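Local atomic coordinates of excinuclease ABC, subunit A. (Deinococcus radiodurans, PDB entry 2VF7), a protein that probably acts in DNA repair as an ATP-hydrolysing, zinc-containing UvrA-family protein that binds DNA and takes part in recognising damage. Residues G523-V528 with R771-L776; T538-A543 with T785-E790; A543-L548 with L586-Q591; T743-S748 with V777-A782. The protein carries 1 engineered substitution. All coordinates share one frame; numbering follows the deposited sequence. Where two conformers were deposited one is given.

Contact 1 (G523-V528 with R771-L776); sequences GVMTSV and RLQRQL
The side-chain amide of Gln773 meets the sulfur of Met525 through its oxygen, with OE1 4.1 Å from SD. The two side chains cross at about a right angle. Two other flat groups belong to the helix alone. The guanidinium of Arg774 has CA of Arg771 over one face, offset toward its rim. The amide of Gln775 turns back along the helix, and its NE2 donates to Arg771 O at 2.9 Å. That oxygen lies close to the amide plane, and the donor lies in the carbonyl plane. Met525 also reaches Leu776, whose CD1 is 4.4 Å from SD. Gln773 has CG anti to the backbone N (chi1 -165°) and bends at chi2 toward the strand.

Met525 lies near the start of the inner strand 525-529 of the ATPase sheet, and helix 766-781 covers it there. Met525 also packs on Val786 and Ala788 of the neighbouring strand, and its backbone N donates to Asp800 OD2. The ADP site is not close by. No hydrogen bond crosses between the segments, and only 87 Å² is buried. The chemistry implies weak, non-directional packing of a polarisable sulfur against a methyl and an amide oxygen.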
# COMPACT_ATOMS: atom_id res chain seq x y z
N GLY A 523 -50.03 -15.71 14.50
CA GLY A 523 -50.78 -14.46 14.67
C GLY A 523 -50.30 -13.66 15.85
O GLY A 523 -51.03 -12.82 16.38
N VAL A 524 -49.07 -13.94 16.26
CA VAL A 524 -48.46 -13.46 17.51
C VAL A 524 -46.99 -13.18 17.23
O VAL A 524 -46.42 -13.66 16.24
CB VAL A 524 -48.63 -14.53 18.63
CG1 VAL A 524 -47.88 -14.18 19.86
CG2 VAL A 524 -50.11 -14.70 18.98
N MET A 525 -46.37 -12.37 18.09
CA MET A 525 -44.95 -12.05 17.98
C MET A 525 -44.07 -12.79 19.03
O MET A 525 -44.29 -12.66 20.24
CB MET A 525 -44.77 -10.52 18.02
CG MET A 525 -43.69 -10.05 18.93
SD MET A 525 -42.54 -8.97 18.10
CE MET A 525 -40.99 -9.79 18.52
N THR A 526 -43.10 -13.57 18.53
CA THR A 526 -42.18 -14.37 19.35
C THR A 526 -40.73 -13.88 19.26
O THR A 526 -40.22 -13.57 18.18
CB THR A 526 -42.18 -15.89 18.94
OG1 THR A 526 -43.52 -16.38 18.86
CG2 THR A 526 -41.42 -16.75 19.96
N SER A 527 -40.07 -13.82 20.42
CA SER A 527 -38.65 -13.55 20.54
C SER A 527 -37.90 -14.84 20.82
O SER A 527 -38.23 -15.59 21.72
CB SER A 527 -38.40 -12.56 21.69
OG SER A 527 -38.82 -11.25 21.35
N VAL A 528 -36.87 -15.11 20.03
CA VAL A 528 -36.01 -16.27 20.27
C VAL A 528 -34.68 -15.82 20.89
O VAL A 528 -33.79 -15.28 20.21
CB VAL A 528 -35.80 -17.06 18.99
CG1 VAL A 528 -34.91 -18.25 19.25
CG2 VAL A 528 -37.16 -17.50 18.40
N ARG A 771 -40.30 3.32 18.66
CA ARG A 771 -40.91 3.62 17.36
C ARG A 771 -40.95 2.40 16.42
O ARG A 771 -41.89 2.24 15.64
CB ARG A 771 -40.18 4.79 16.67
CG ARG A 771 -40.84 5.33 15.38
CD ARG A 771 -39.85 6.08 14.45
NE ARG A 771 -40.10 7.52 14.33
CZ ARG A 771 -41.09 8.06 13.60
NH1 ARG A 771 -41.95 7.29 12.94
NH2 ARG A 771 -41.24 9.38 13.54
N LEU A 772 -39.94 1.53 16.50
CA LEU A 772 -39.90 0.32 15.68
C LEU A 772 -40.95 -0.71 16.13
O LEU A 772 -41.64 -1.32 15.31
CB LEU A 772 -38.49 -0.30 15.70
CG LEU A 772 -38.02 -1.37 14.69
CD1 LEU A 772 -38.54 -2.76 15.03
CD2 LEU A 772 -38.37 -1.00 13.24
N GLN A 773 -41.05 -0.89 17.45
CA GLN A 773 -41.96 -1.85 18.07
C GLN A 773 -43.46 -1.58 17.76
O GLN A 773 -44.24 -2.53 17.65
CB GLN A 773 -41.71 -1.89 19.58
CG GLN A 773 -42.33 -3.07 20.31
CD GLN A 773 -41.43 -4.30 20.37
OE1 GLN A 773 -41.75 -5.36 19.81
NE2 GLN A 773 -40.30 -4.18 21.07
N ARG A 774 -43.84 -0.31 17.64
CA ARG A 774 -45.21 0.05 17.26
C ARG A 774 -45.57 -0.44 15.86
O ARG A 774 -46.73 -0.75 15.57
CB ARG A 774 -45.41 1.57 17.29
CG ARG A 774 -45.19 2.21 18.64
CD ARG A 774 -45.85 3.58 18.71
NE ARG A 774 -45.06 4.65 18.08
CZ ARG A 774 -44.12 5.36 18.70
NH1 ARG A 774 -43.83 5.13 19.98
NH2 ARG A 774 -43.46 6.31 18.04
N GLN A 775 -44.58 -0.49 14.97
CA GLN A 775 -44.82 -0.95 13.61
C GLN A 775 -44.93 -2.48 13.57
O GLN A 775 -45.70 -3.03 12.78
CB GLN A 775 -43.76 -0.43 12.62
CG GLN A 775 -43.21 1.00 12.87
CD GLN A 775 -44.28 2.09 12.98
OE1 GLN A 775 -45.27 2.11 12.23
NE2 GLN A 775 -44.06 3.02 13.91
N LEU A 776 -44.16 -3.15 14.43
CA LEU A 776 -44.25 -4.60 14.57
C LEU A 776 -45.59 -5.00 15.15
O LEU A 776 -46.13 -6.03 14.78
CB LEU A 776 -43.09 -5.17 15.41
CG LEU A 776 -41.66 -5.09 14.85
CD1 LEU A 776 -40.67 -5.81 15.73
CD2 LEU A 776 -41.56 -5.61 13.42

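Contact 2 (T538-A543 with T785-E790). With ADP (adenosine-5'-diphosphate), chain D.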
# COMPACT_ATOMS: atom_id res chain seq x y z
N THR A 538 -29.28 -20.68 14.14
CA THR A 538 -29.33 -22.02 13.52
C THR A 538 -30.76 -22.56 13.45
O THR A 538 -31.12 -23.22 12.48
CB THR A 538 -28.42 -23.04 14.26
OG1 THR A 538 -27.16 -22.44 14.57
CG2 THR A 538 -28.16 -24.25 13.40
N LEU A 539 -31.57 -22.29 14.47
CA LEU A 539 -32.98 -22.67 14.49
C LEU A 539 -33.85 -21.80 13.59
O LEU A 539 -34.62 -22.32 12.78
CB LEU A 539 -33.53 -22.64 15.92
CG LEU A 539 -34.99 -23.03 16.16
CD1 LEU A 539 -35.25 -24.51 15.92
CD2 LEU A 539 -35.41 -22.66 17.56
N VAL A 540 -33.73 -20.48 13.73
CA VAL A 540 -34.69 -19.53 13.15
C VAL A 540 -34.32 -19.12 11.74
O VAL A 540 -35.10 -19.31 10.82
CB VAL A 540 -34.86 -18.27 14.04
CG1 VAL A 540 -35.83 -17.29 13.40
CG2 VAL A 540 -35.31 -18.66 15.44
N SER A 541 -33.12 -18.55 11.57
CA SER A 541 -32.67 -18.07 10.27
C SER A 541 -32.33 -19.21 9.31
O SER A 541 -32.75 -19.20 8.15
CB SER A 541 -31.48 -17.12 10.42
OG SER A 541 -31.89 -15.96 11.12
N GLN A 542 -31.60 -20.20 9.79
CA GLN A 542 -31.22 -21.31 8.93
C GLN A 542 -32.31 -22.37 8.81
O GLN A 542 -32.87 -22.54 7.74
CB GLN A 542 -29.87 -21.90 9.36
CG GLN A 542 -28.74 -20.85 9.39
CD GLN A 542 -27.45 -21.37 9.98
OE1 GLN A 542 -27.06 -22.53 9.74
NE2 GLN A 542 -26.76 -20.53 10.76
N ALA A 543 -32.63 -23.07 9.89
CA ALA A 543 -33.54 -24.22 9.82
C ALA A 543 -34.99 -23.88 9.51
O ALA A 543 -35.58 -24.47 8.61
CB ALA A 543 -33.47 -25.05 11.11
N THR A 785 -47.42 -13.23 11.50
CA THR A 785 -46.62 -13.72 12.61
C THR A 785 -45.16 -13.28 12.47
O THR A 785 -44.51 -13.56 11.46
CB THR A 785 -46.83 -15.26 12.88
OG1 THR A 785 -45.65 -16.01 12.55
CG2 THR A 785 -48.02 -15.82 12.12
N VAL A 786 -44.66 -12.54 13.45
CA VAL A 786 -43.25 -12.18 13.46
C VAL A 786 -42.49 -13.06 14.45
O VAL A 786 -42.89 -13.22 15.61
CB VAL A 786 -42.96 -10.61 13.52
CG1 VAL A 786 -44.20 -9.78 13.81
CG2 VAL A 786 -41.77 -10.27 14.45
N ILE A 787 -41.42 -13.67 13.94
CA ILE A 787 -40.48 -14.41 14.75
C ILE A 787 -39.16 -13.68 14.60
O ILE A 787 -38.66 -13.51 13.50
CB ILE A 787 -40.32 -15.86 14.26
CG1 ILE A 787 -41.68 -16.55 14.29
CG2 ILE A 787 -39.30 -16.59 15.14
CD1 ILE A 787 -41.72 -17.88 13.60
N ALA A 788 -38.62 -13.22 15.72
CA ALA A 788 -37.46 -12.37 15.71
C ALA A 788 -36.42 -12.98 16.62
O ALA A 788 -36.67 -13.14 17.81
CB ALA A 788 -37.84 -11.02 16.23
N VAL A 789 -35.27 -13.36 16.07
CA VAL A 789 -34.11 -13.68 16.92
C VAL A 789 -33.61 -12.40 17.61
O VAL A 789 -33.33 -11.41 16.96
CB VAL A 789 -33.01 -14.52 16.20
CG1 VAL A 789 -33.29 -14.63 14.71
CG2 VAL A 789 -31.57 -14.06 16.54
N GLU A 790 -33.56 -12.43 18.94
CA GLU A 790 -33.52 -11.20 19.72
C GLU A 790 -32.55 -11.31 20.91
O GLU A 790 -32.45 -12.36 21.55
CB GLU A 790 -34.94 -10.88 20.18
CG GLU A 790 -35.14 -9.54 20.84
CD GLU A 790 -34.64 -8.38 20.01
OE1 GLU A 790 -35.23 -8.08 18.93
OE2 GLU A 790 -33.64 -7.77 20.46
PB ADP D . -26.31 -18.02 17.89
O1B ADP D . -25.13 -17.12 18.15
O2B ADP D . -27.14 -17.69 16.68
O3B ADP D . -27.11 -18.24 19.15
PA ADP D . -25.59 -20.15 16.05
O1A ADP D . -24.40 -19.63 15.31
O2A ADP D . -26.95 -20.14 15.42
O3A ADP D . -25.69 -19.48 17.52
O5' ADP D . -25.24 -21.71 16.32
C5' ADP D . -24.34 -22.10 17.35
C4' ADP D . -23.46 -23.28 16.95
O4' ADP D . -23.58 -23.58 15.56
C3' ADP D . -22.02 -22.88 17.18
O3' ADP D . -21.29 -24.00 17.69
C2' ADP D . -21.51 -22.49 15.81
O2' ADP D . -20.09 -22.61 15.65
C1' ADP D . -22.31 -23.41 14.90
N9 ADP D . -22.47 -22.81 13.55
C8 ADP D . -23.36 -21.85 13.21
N7 ADP D . -23.26 -21.52 11.91
C5 ADP D . -22.27 -22.28 11.39
C6 ADP D . -21.63 -22.45 10.06
N6 ADP D . -22.05 -21.70 9.01
N1 ADP D . -20.64 -23.36 9.93
C2 ADP D . -20.21 -24.10 10.98
N3 ADP D . -20.74 -24.00 12.22
C4 ADP D . -21.75 -23.13 12.48
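Val540 turns one methyl, CG1, to strand 785-789 by placing it anti to the backbone N (chi1 179°). It lies 3.9 Å from Ile787 CG2 and 3.9 Å from Val789 CG1. The side chains of Val540 and Val789 run past each other in opposite directions. Ser541 adds a light touch, its OG 4.1 Å from Val789 CG1. No hydrogen bond joins the two segments.

One step out, the same helix binds ADP through Thr538. Thr538 N makes a weak bond of 2.7 Å to O2A of ADP. Thr538 OG1 also donates to O2A, but the refined length of 2.5 Å is too short to trust. Lys536 NZ and the amides of Gly533, Gly535 and Ser537 also bond to the ADP. Gln542 NE2 lies 3.8 Å from N7 of the adenine. The helix holds a wider pi-type turn, closed by Ala543 N to Thr538 O at 3.0 Å.

The helix thus carries the P-loop contacts at its start and packs on the sheet with Val540. Strand 785-789 runs between strands 753-758 and 525-529, and Val528 joins Val540 and Ile787 in the apolar layer. Leu539 and Ala543 meet strand 502-510.

Contact 3 (A543-L548 with L586-Q591); sequences ALVDAL and LVRVDQ
Val545 and Leu548 pack the P-loop helix of an ABC-type ATPase domain against strand 585-589, an outermost strand of its sheet within this chain. The axes of the two short segments pass 9.6 Å apart at 146°, so helix and strand run roughly antiparallel. Along the helix, Leu544 comes first. Its side chain turns to strand 502-510, while its backbone oxygen accepts from both Ala547 N and Leu548 N.

Val545 points at the strand and spans two of its residues. Its CG1 lies 4.3 Å from CD of Arg588, so the arginine meets it with a methylene and not with its charge. The same methyl is 4.4 Å from CD1 of Leu586. Val545 also packs on Val756 of the next strand. The Arg588 side chain lies about 10 Å from ADP at the nearest atoms.

Asp546 faces solvent and makes a long, weak ion pair with Arg510. Leu548 holds CG between its backbone N and carbonyl carbon (chi1 71°), which brings the branch over Leu586. These two leucines cross at about a right angle, and Phe552 also touches Leu586. Leu586 CD2 lies 4.0 Å from both CG and CD2 of Leu548.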
# COMPACT_ATOMS: atom_id res chain seq x y z
N ALA A 543 -32.63 -23.07 9.89
CA ALA A 543 -33.54 -24.22 9.82
C ALA A 543 -34.99 -23.88 9.51
O ALA A 543 -35.58 -24.47 8.61
CB ALA A 543 -33.47 -25.05 11.11
N LEU A 544 -35.57 -22.94 10.24
CA LEU A 544 -36.96 -22.57 10.01
C LEU A 544 -37.12 -22.13 8.57
O LEU A 544 -37.83 -22.78 7.80
CB LEU A 544 -37.42 -21.47 10.97
CG LEU A 544 -38.89 -21.03 10.80
CD1 LEU A 544 -39.84 -22.21 10.93
CD2 LEU A 544 -39.27 -19.96 11.79
N VAL A 545 -36.43 -21.05 8.21
CA VAL A 545 -36.56 -20.41 6.90
C VAL A 545 -36.47 -21.37 5.71
O VAL A 545 -37.34 -21.36 4.83
CB VAL A 545 -35.54 -19.24 6.75
CG1 VAL A 545 -35.45 -18.76 5.31
CG2 VAL A 545 -35.93 -18.10 7.65
N ASP A 546 -35.44 -22.21 5.66
CA ASP A 546 -35.39 -23.17 4.57
C ASP A 546 -35.98 -24.52 4.94
O ASP A 546 -35.50 -25.57 4.52
CB ASP A 546 -34.02 -23.24 3.87
CG ASP A 546 -32.85 -23.37 4.83
OD1 ASP A 546 -32.70 -24.47 5.41
OD2 ASP A 546 -32.08 -22.39 4.95
N ALA A 547 -37.03 -24.47 5.75
CA ALA A 547 -37.99 -25.56 5.83
C ALA A 547 -39.26 -25.08 5.13
O ALA A 547 -39.79 -25.78 4.27
CB ALA A 547 -38.27 -25.97 7.27
N LEU A 548 -39.72 -23.88 5.46
CA LEU A 548 -40.95 -23.37 4.84
C LEU A 548 -40.78 -22.61 3.52
O LEU A 548 -41.77 -22.26 2.88
CB LEU A 548 -41.85 -22.64 5.85
CG LEU A 548 -41.59 -21.29 6.49
CD1 LEU A 548 -42.84 -20.89 7.27
CD2 LEU A 548 -40.43 -21.35 7.42
N LEU A 586 -43.85 -16.67 3.33
CA LEU A 586 -42.67 -16.49 4.15
C LEU A 586 -42.03 -15.19 3.67
O LEU A 586 -41.84 -14.98 2.47
CB LEU A 586 -41.72 -17.68 3.94
CG LEU A 586 -40.32 -17.88 4.54
CD1 LEU A 586 -39.25 -17.11 3.78
CD2 LEU A 586 -40.24 -17.60 6.03
N VAL A 587 -41.73 -14.31 4.61
CA VAL A 587 -40.93 -13.12 4.31
C VAL A 587 -39.77 -13.08 5.30
O VAL A 587 -39.99 -13.00 6.50
CB VAL A 587 -41.77 -11.83 4.43
CG1 VAL A 587 -40.87 -10.61 4.49
CG2 VAL A 587 -42.73 -11.72 3.26
N ARG A 588 -38.54 -13.15 4.79
CA ARG A 588 -37.40 -13.04 5.68
C ARG A 588 -36.75 -11.67 5.53
O ARG A 588 -36.59 -11.16 4.43
CB ARG A 588 -36.40 -14.19 5.48
CG ARG A 588 -35.25 -13.92 4.50
CD ARG A 588 -34.01 -14.73 4.86
NE ARG A 588 -33.60 -14.49 6.24
CZ ARG A 588 -32.41 -14.82 6.75
NH1 ARG A 588 -31.49 -15.42 6.00
NH2 ARG A 588 -32.15 -14.55 8.03
N VAL A 589 -36.40 -11.07 6.67
CA VAL A 589 -35.75 -9.77 6.67
C VAL A 589 -34.35 -9.90 7.26
O VAL A 589 -34.16 -10.06 8.47
CB VAL A 589 -36.60 -8.70 7.40
CG1 VAL A 589 -35.90 -7.36 7.38
CG2 VAL A 589 -37.96 -8.57 6.73
N ASP A 590 -33.37 -9.84 6.37
CA ASP A 590 -31.94 -9.97 6.67
C ASP A 590 -31.27 -8.64 7.00
O ASP A 590 -31.82 -7.56 6.74
CB ASP A 590 -31.21 -10.64 5.49
CG ASP A 590 -31.83 -10.28 4.10
OD1 ASP A 590 -31.51 -10.97 3.10
OD2 ASP A 590 -32.63 -9.31 3.99
N GLN A 591 -30.07 -8.72 7.56
CA GLN A 591 -29.24 -7.55 7.87
C GLN A 591 -28.44 -7.03 6.66
O GLN A 591 -27.93 -5.90 6.70
CB GLN A 591 -28.28 -7.89 9.01
CG GLN A 591 -27.42 -9.14 8.76
CD GLN A 591 -28.21 -10.44 8.77
OE1 GLN A 591 -28.01 -11.31 7.91
NE2 GLN A 591 -29.12 -10.58 9.74

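Contact 4 (T743-S748 with V777-A782); sequences TELRRS and VKLVDA. Engineered in segment 743-748: Arg746 (natural residue Gln).
Leu745 and Ser748 pack on the C-terminal part of helix 766-781 and on Ala782, in the ABC-type ATPase domain, where this helix links strands 753-758 and 785-789. The two strands are parallel neighbours in the sheet, so the helix forms a beta-alpha-beta crossover. The other segment is the loop from helix 733-743 to strand 753-758. That helix begins in the LSGGE sequence, the signature motif of ABC ATPases.

The apolar part is one leucine pair. Leu745 CD1 touches Leu779 CD2 at 3.7 Å, and the two side chains cross at about a right angle. Leu779 keeps CG between its backbone N and carbonyl carbon (chi1 83°), which brings CD2 to Leu745. Tyr755 and Val786 of the sheet also pack on Leu779, which is buried.

Contacts between polar and apolar atoms are few. Ser748 O lies 3.6 Å from CB of Ala782, and Ser748 OG lies 4.3 Å from CB of Leu779. Neither is a hydrogen bond, and none crosses between the segments.

Charged groups find partners beyond the two segments: Lys778 forms a salt bridge with Glu716, and Glu744 forms one with Arg585. Arg746, which is exposed, is an engineered residue in place of glutamine.

The last polar bond lies within the loop itself. Ser748 OG donates to Leu745 O at 2.7 Å, with the donor tilted 30° from the carbonyl plane.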
# COMPACT_ATOMS: atom_id res chain seq x y z
N THR A 743 -40.68 -1.78 2.93
CA THR A 743 -41.10 -2.30 1.63
C THR A 743 -42.14 -3.40 1.82
O THR A 743 -43.06 -3.53 1.01
CB THR A 743 -39.90 -2.82 0.81
OG1 THR A 743 -38.85 -1.85 0.84
CG2 THR A 743 -40.28 -3.07 -0.63
N GLU A 744 -42.01 -4.16 2.90
CA GLU A 744 -42.97 -5.24 3.24
C GLU A 744 -44.07 -4.85 4.23
O GLU A 744 -44.90 -5.68 4.58
CB GLU A 744 -42.22 -6.46 3.79
CG GLU A 744 -41.41 -7.21 2.77
CD GLU A 744 -42.26 -7.72 1.64
OE1 GLU A 744 -43.41 -8.17 1.90
OE2 GLU A 744 -41.79 -7.66 0.49
N LEU A 745 -44.09 -3.59 4.69
CA LEU A 745 -45.04 -3.17 5.72
C LEU A 745 -46.46 -2.92 5.20
O LEU A 745 -47.43 -3.41 5.79
CB LEU A 745 -44.53 -1.94 6.46
CG LEU A 745 -44.40 -2.08 7.98
CD1 LEU A 745 -43.55 -3.29 8.34
CD2 LEU A 745 -43.81 -0.82 8.62
N ARG A 746 -46.60 -2.17 4.11
CA ARG A 746 -47.93 -1.92 3.52
C ARG A 746 -48.47 -3.03 2.60
O ARG A 746 -49.68 -3.07 2.33
CB ARG A 746 -47.99 -0.54 2.82
CG ARG A 746 -48.59 0.56 3.70
CD ARG A 746 -48.88 1.86 2.93
NE ARG A 746 -49.83 1.70 1.82
CZ ARG A 746 -51.14 1.48 1.95
NH1 ARG A 746 -51.71 1.37 3.15
NH2 ARG A 746 -51.90 1.36 0.87
N ARG A 747 -47.59 -3.92 2.12
CA ARG A 747 -48.03 -5.09 1.33
C ARG A 747 -48.82 -6.07 2.19
O ARG A 747 -49.63 -6.85 1.67
CB ARG A 747 -46.85 -5.84 0.68
CG ARG A 747 -45.74 -5.00 0.05
CD ARG A 747 -44.61 -5.91 -0.47
NE ARG A 747 -44.50 -5.90 -1.93
CZ ARG A 747 -45.23 -6.64 -2.77
NH1 ARG A 747 -46.15 -7.49 -2.31
NH2 ARG A 747 -45.04 -6.52 -4.08
N SER A 748 -48.59 -6.01 3.51
CA SER A 748 -49.18 -6.95 4.49
C SER A 748 -50.70 -6.79 4.76
O SER A 748 -51.14 -6.80 5.91
CB SER A 748 -48.41 -6.88 5.81
OG SER A 748 -48.70 -5.69 6.51
N VAL A 777 -46.12 -4.18 16.06
CA VAL A 777 -47.49 -4.35 16.57
C VAL A 777 -48.52 -4.25 15.44
O VAL A 777 -49.40 -5.11 15.33
CB VAL A 777 -47.81 -3.31 17.68
CG1 VAL A 777 -49.27 -3.31 18.02
CG2 VAL A 777 -47.00 -3.62 18.93
N LYS A 778 -48.40 -3.23 14.60
CA LYS A 778 -49.30 -3.04 13.46
C LYS A 778 -49.41 -4.28 12.59
O LYS A 778 -50.51 -4.73 12.30
CB LYS A 778 -48.88 -1.83 12.61
CG LYS A 778 -49.46 -0.53 13.13
CD LYS A 778 -49.47 0.57 12.09
CE LYS A 778 -48.30 1.54 12.27
NZ LYS A 778 -48.62 2.88 11.67
N LEU A 779 -48.28 -4.84 12.19
CA LEU A 779 -48.31 -5.97 11.25
C LEU A 779 -48.80 -7.30 11.87
O LEU A 779 -49.24 -8.20 11.15
CB LEU A 779 -46.98 -6.08 10.47
CG LEU A 779 -45.75 -6.78 11.02
CD1 LEU A 779 -45.90 -8.27 10.76
CD2 LEU A 779 -44.48 -6.27 10.36
N VAL A 780 -48.78 -7.41 13.20
CA VAL A 780 -49.37 -8.55 13.92
C VAL A 780 -50.89 -8.36 14.07
O VAL A 780 -51.66 -9.33 14.06
CB VAL A 780 -48.70 -8.78 15.31
CG1 VAL A 780 -49.33 -9.94 16.05
CG2 VAL A 780 -47.20 -9.03 15.15
N ASP A 781 -51.31 -7.10 14.22
CA ASP A 781 -52.73 -6.73 14.15
C ASP A 781 -53.34 -7.11 12.80
O ASP A 781 -54.53 -7.40 12.71
CB ASP A 781 -52.90 -5.22 14.35
CG ASP A 781 -52.76 -4.80 15.79
OD1 ASP A 781 -53.01 -5.65 16.68
OD2 ASP A 781 -52.39 -3.63 16.03
N ALA A 782 -52.50 -7.12 11.76
CA ALA A 782 -52.95 -7.51 10.42
C ALA A 782 -53.27 -9.01 10.30
O ALA A 782 -53.94 -9.43 9.36
CB ALA A 782 -51.92 -7.10 9.38

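In the fold
All four contacts lie in one ABC ATPase domain. Contacts 1 and 2 are buried, while contacts 3 and 4 are partly buried and have charged or polar residues at their margins. Contacts 2 and 3 share helix 536-551 and Ala543; one reaches an inner strand, the other an outermost strand. Contacts 1 and 4 share helix 766-781. Contacts 1 and 2 meet through the sheet, where Thr526 N lies 2.9 Å from Val786 O, a probable hydrogen bond. Contact 2 alone includes nucleotide-binding residues. Contacts 2 and 3 are mostly aliphatic, contact 1 relies on a sulfur, and contact 4 mixes leucines with a backbone oxygen.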